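Local coordinates for histidine acid phosphatase (Bifidobacterium longum subsp. infantis, PDB 6RXE), which probably removes phosphate groups from inositol hexakisphosphate and 2,3-bisphosphoglycerate, as a histidine acid phosphatase of the MINPP1 subfamily, at residues 134-139 against 185-190. Residues are numbered along the deposited sequence; the frame is centred on the assembly and turned at random.
With IHS (D-myo-inositol-hexasulphate), chain C.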
ATOM      1  N   ALA A 134      11.968   4.461  18.193  1.00 13.51           N
ATOM      2  CA  ALA A 134      11.797   5.534  17.224  1.00 14.40           C
ATOM      3  C   ALA A 134      10.565   5.249  16.375  1.00 12.36           C
ATOM      4  O   ALA A 134      10.491   4.210  15.708  1.00 12.97           O
ATOM      5  CB  ALA A 134      13.040   5.676  16.343  1.00 11.18           C
ATOM      6  N   TYR A 135       9.610   6.174  16.392  1.00 12.31           N
ATOM      7  CA  TYR A 135       8.394   6.074  15.597  1.00 11.23           C
ATOM      8  C   TYR A 135       8.481   7.049  14.432  1.00  9.23           C
ATOM      9  O   TYR A 135       8.813   8.221  14.625  1.00  6.80           O
ATOM     10  CB  TYR A 135       7.155   6.371  16.444  1.00 10.26           C
ATOM     11  CG  TYR A 135       6.678   5.190  17.247  1.00 11.53           C
ATOM     12  CD1 TYR A 135       6.030   4.128  16.629  1.00 14.16           C
ATOM     13  CD2 TYR A 135       6.864   5.136  18.626  1.00 12.58           C
ATOM     14  CE1 TYR A 135       5.591   3.041  17.354  1.00 14.56           C
ATOM     15  CE2 TYR A 135       6.421   4.048  19.364  1.00 12.59           C
ATOM     16  CZ  TYR A 135       5.788   3.005  18.718  1.00 14.39           C
ATOM     17  OH  TYR A 135       5.336   1.918  19.430  1.00 15.37           O
ATOM     18  N   GLN A 136       8.190   6.569  13.229  1.00  7.76           N
ATOM     19  CA  GLN A 136       8.333   7.392  12.041  1.00  8.59           C
ATOM     20  C   GLN A 136       7.117   7.221  11.148  1.00 10.90           C
ATOM     21  O   GLN A 136       6.560   6.125  11.032  1.00  8.66           O
ATOM     22  CB  GLN A 136       9.607   7.047  11.254  1.00  9.28           C
ATOM     23  CG  GLN A 136      10.901   7.218  12.041  1.00 10.76           C
ATOM     24  CD  GLN A 136      12.128   6.993  11.193  1.00 12.17           C
ATOM     25  OE1 GLN A 136      12.027   6.721   9.993  1.00 14.51           O
ATOM     26  NE2 GLN A 136      13.303   7.103  11.807  1.00 12.97           N
ATOM     27  N   SER A 137       6.723   8.316  10.517  1.00 10.18           N
ATOM     28  CA  SER A 137       5.613   8.336   9.581  1.00  9.26           C
ATOM     29  C   SER A 137       6.026   9.106   8.338  1.00  8.99           C
ATOM     30  O   SER A 137       6.952   9.919   8.364  1.00  9.42           O
ATOM     31  CB  SER A 137       4.359   8.972  10.209  1.00 11.01           C
ATOM     32  OG  SER A 137       3.422   9.351   9.215  1.00 13.34           O
ATOM     33  N   SER A 138       5.335   8.815   7.237  1.00  8.62           N
ATOM     34  CA  SER A 138       5.487   9.587   6.012  0.90 15.28           C
ATOM     35  C   SER A 138       4.972  11.008   6.163  1.00 10.15           C
ATOM     36  O   SER A 138       5.347  11.883   5.375  1.00  6.13           O
ATOM     37  CB  SER A 138       4.730   8.908   4.877  0.90  9.74           C
ATOM     38  OG  SER A 138       3.333   9.068   5.073  0.90  5.91           O
ATOM     39  N   GLY A 139       4.108  11.251   7.144  1.00  9.18           N
ATOM     40  CA  GLY A 139       3.420  12.508   7.294  1.00  7.85           C
ATOM     41  C   GLY A 139       1.976  12.463   6.847  1.00 13.28           C
ATOM     42  O   GLY A 139       1.184  13.325   7.250  1.00 12.88           O
ATOM     43  N   PRO A 185       9.805  11.559   5.058  1.00 12.67           N
ATOM     44  CA  PRO A 185       9.381  11.248   3.684  1.00 10.08           C
ATOM     45  C   PRO A 185      10.514  10.804   2.771  1.00 13.03           C
ATOM     46  O   PRO A 185      10.235  10.237   1.710  1.00 12.12           O
ATOM     47  CB  PRO A 185       8.755  12.564   3.203  1.00 11.95           C
ATOM     48  CG  PRO A 185       9.419  13.617   4.025  1.00 10.90           C
ATOM     49  CD  PRO A 185       9.701  12.999   5.359  1.00 10.01           C
ATOM     50  N   ASP A 186      11.779  11.032   3.140  1.00 11.65           N
ATOM     51  CA  ASP A 186      12.866  10.562   2.286  1.00 11.58           C
ATOM     52  C   ASP A 186      12.950   9.042   2.262  1.00 10.05           C
ATOM     53  O   ASP A 186      13.390   8.467   1.261  1.00 10.58           O
ATOM     54  CB  ASP A 186      14.203  11.159   2.732  1.00 12.28           C
ATOM     55  CG  ASP A 186      14.353  12.621   2.338  1.00 17.19           C
ATOM     56  OD1 ASP A 186      13.425  13.181   1.712  1.00 15.00           O
ATOM     57  OD2 ASP A 186      15.415  13.205   2.637  1.00 19.78           O
ATOM     58  N   THR A 187      12.542   8.372   3.343  1.00  8.37           N
ATOM     59  CA  THR A 187      12.503   6.915   3.371  1.00  7.50           C
ATOM     60  C   THR A 187      11.091   6.343   3.320  1.00  8.82           C
ATOM     61  O   THR A 187      10.940   5.143   3.059  1.00  7.39           O
ATOM     62  CB  THR A 187      13.206   6.373   4.624  1.00  6.87           C
ATOM     63  OG1 THR A 187      12.471   6.756   5.796  1.00  9.29           O
ATOM     64  CG2 THR A 187      14.634   6.905   4.716  1.00  8.14           C
ATOM     65  N   LEU A 188      10.060   7.157   3.553  1.00 10.14           N
ATOM     66  CA  LEU A 188       8.685   6.674   3.603  1.00  5.99           C
ATOM     67  C   LEU A 188       7.774   7.334   2.579  1.00  9.03           C
ATOM     68  O   LEU A 188       6.565   7.063   2.579  1.00 11.09           O
ATOM     69  CB  LEU A 188       8.103   6.880   5.007  1.00  8.58           C
ATOM     70  CG  LEU A 188       8.867   6.194   6.137  1.00  9.33           C
ATOM     71  CD1 LEU A 188       8.256   6.538   7.497  1.00  7.21           C
ATOM     72  CD2 LEU A 188       8.884   4.690   5.908  1.00  7.90           C
ATOM     73  N   TYR A 189       8.312   8.193   1.714  1.00  7.52           N
ATOM     74  CA  TYR A 189       7.537   8.843   0.661  1.00  9.60           C
ATOM     75  C   TYR A 189       8.467   9.217  -0.487  1.00  8.79           C
ATOM     76  O   TYR A 189       8.390  10.320  -1.039  1.00  6.46           O
ATOM     77  CB  TYR A 189       6.798  10.078   1.186  1.00  7.83           C
ATOM     78  CG  TYR A 189       5.470  10.351   0.502  1.00 12.11           C
ATOM     79  CD1 TYR A 189       4.362   9.546   0.742  1.00 10.77           C
ATOM     80  CD2 TYR A 189       5.326  11.414  -0.382  1.00 13.73           C
ATOM     81  CE1 TYR A 189       3.149   9.791   0.122  1.00 13.98           C
ATOM     82  CE2 TYR A 189       4.110  11.667  -1.009  1.00 15.37           C
ATOM     83  CZ  TYR A 189       3.027  10.851  -0.751  1.00 15.91           C
ATOM     84  OH  TYR A 189       1.817  11.095  -1.367  1.00 15.47           O
ATOM     85  N   PHE A 190       9.357   8.297  -0.853  1.00  9.47           N
ATOM     86  CA  PHE A 190      10.434   8.558  -1.800  1.00  8.44           C
ATOM     87  C   PHE A 190       9.982   8.567  -3.256  1.00  9.84           C
ATOM     88  O   PHE A 190      10.809   8.819  -4.138  1.00  9.50           O
ATOM     89  CB  PHE A 190      11.545   7.521  -1.597  1.00  6.25           C
ATOM     90  CG  PHE A 190      11.048   6.100  -1.499  1.00  7.09           C
ATOM     91  CD1 PHE A 190      10.369   5.503  -2.547  1.00  7.97           C
ATOM     92  CD2 PHE A 190      11.240   5.373  -0.337  1.00  9.18           C
ATOM     93  CE1 PHE A 190       9.910   4.206  -2.452  1.00 10.19           C
ATOM     94  CE2 PHE A 190      10.781   4.074  -0.233  1.00  8.74           C
ATOM     95  CZ  PHE A 190      10.109   3.490  -1.297  1.00  8.06           C
TER
HETATM   96  C1  IHS C 601      -2.824   6.203  -5.396  0.53 13.95           C
HETATM   97  O1  IHS C 601      -3.605   6.828  -6.402  0.53 16.74           O
HETATM   98  S1  IHS C 601      -3.206   6.538  -7.830  0.53 14.93           S
HETATM   99  C2  IHS C 601      -3.591   5.021  -4.868  0.53 13.28           C
HETATM  100  O2  IHS C 601      -2.968   5.082  -8.017  0.53 14.24           O
HETATM  101  S2  IHS C 601      -6.146   4.925  -4.977  0.53 13.12           S
HETATM  102  C3  IHS C 601      -2.789   4.325  -3.761  0.53 12.27           C
HETATM  103  O3  IHS C 601      -4.247   7.046  -8.775  0.53 17.74           O
HETATM  104  S3  IHS C 601      -3.264   1.877  -3.779  0.53 12.79           S
HETATM  105  C4  IHS C 601      -2.390   5.267  -2.636  0.53 12.08           C
HETATM  106  O4  IHS C 601      -1.993   7.370  -8.242  0.53 14.51           O
HETATM  107  S4  IHS C 601      -1.821   4.280  -0.319  0.53 10.61           S
HETATM  108  C5  IHS C 601      -1.746   6.554  -3.145  0.53 12.75           C
HETATM  109  S5  IHS C 601      -0.244   7.966  -1.642  0.53 13.62           S
HETATM  110  C6  IHS C 601      -2.519   7.205  -4.275  0.53 13.61           C
HETATM  111  S6  IHS C 601      -2.386   9.626  -4.774  0.53 16.85           S
HETATM  112  O12 IHS C 601      -4.839   5.484  -4.367  0.53 13.58           O
HETATM  113  O13 IHS C 601      -3.543   3.265  -3.225  0.53 12.08           O
HETATM  114  O14 IHS C 601      -1.419   4.574  -1.773  0.53 12.45           O
HETATM  115  O15 IHS C 601      -1.658   7.497  -2.052  0.53 11.54           O
HETATM  116  O16 IHS C 601      -1.757   8.265  -4.775  0.53 14.71           O
HETATM  117  O22 IHS C 601      -6.013   4.586  -6.436  0.53 12.55           O
HETATM  118  O23 IHS C 601      -3.844   1.722  -5.185  0.53 13.63           O
HETATM  119  O24 IHS C 601      -0.982   3.125   0.197  0.53  9.65           O
HETATM  120  O25 IHS C 601       0.251   9.058  -2.547  0.53 12.48           O
HETATM  121  O26 IHS C 601      -2.446  10.201  -3.384  0.53 19.33           O
HETATM  122  O32 IHS C 601      -7.276   5.921  -4.757  0.53 12.02           O
HETATM  123  O33 IHS C 601      -1.785   1.561  -3.766  0.53 14.57           O
HETATM  124  O34 IHS C 601      -3.294   3.977  -0.171  0.53  9.46           O
HETATM  125  O35 IHS C 601       0.710   6.823  -1.584  0.53 11.18           O
HETATM  126  O36 IHS C 601      -3.765   9.607  -5.408  0.53 19.04           O
HETATM  127  O42 IHS C 601      -6.486   3.574  -4.400  0.53 10.47           O
HETATM  128  O43 IHS C 601      -3.829   0.813  -2.833  0.53 11.11           O
HETATM  129  O44 IHS C 601      -1.691   5.501   0.543  0.53  9.00           O
HETATM  130  O45 IHS C 601      -0.291   8.668  -0.331  0.53 12.50           O
HETATM  131  O46 IHS C 601      -1.642  10.547  -5.714  0.53 18.10           O
HETATM  132  O   HOH W   1      13.468   5.376   8.020  1.00 11.74           O
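Leu188, in the short helix 185-188, meets the end of strand 132-137 through two of its carbons and illustrates how a branched aliphatic chain can pack on backbone as well as on side chains. Its CB lies against Ser138, 3.9 Å from Ser138 CB and about as far from Ser138 CA. From there CG is placed beside the backbone N and anti to the carbonyl carbon (chi1 -58°), and the branch ending in CD1 runs along the strand. CD1 settles over the peptide joining Ser137 to Ser138, 3.5 Å from Ser137 C, and the same methyl also touches Gln136, with CB of Gln136 4.0 Å from it. Arg396 and Ala398 of the neighbouring strand 391-398 also touch this leucine.

No direct hydrogen bond joins the segments; a water bridges them instead, donating to Gln136 OE1 and accepting from Thr187 OG1. The same Gln136 oxygen is held by Asn184 ND2. This is the C-terminal edge of parallel strands in the central sheet of a branch 2 histidine phosphatase, where strand ends and the loops beyond them face the bound inositol hexasulphate. Here the strand gives way to an ST turn: Ser137 OG, also bonded to Thr144, accepts from Gly139 N at 2.9 Å with a nearly straight N-H...O angle of 171°.

Ser138 CB sits 3.5 Å from Leu188 O and approaches the Tyr189 ring obliquely, while in one of its two conformers Ser138 OG hydrogen-bonds to His399 NE2 and Glu140 N. The Tyr189 ring meets His399 edge-to-face and presents its own edge to sulphate oxygen O45 of the ligand. Beyond that edge, Tyr189 OH lies 2.8 Å from O25 and 3.4 Å from O45 of the same sulphate, close enough for a weak hydrogen bond to one or the other.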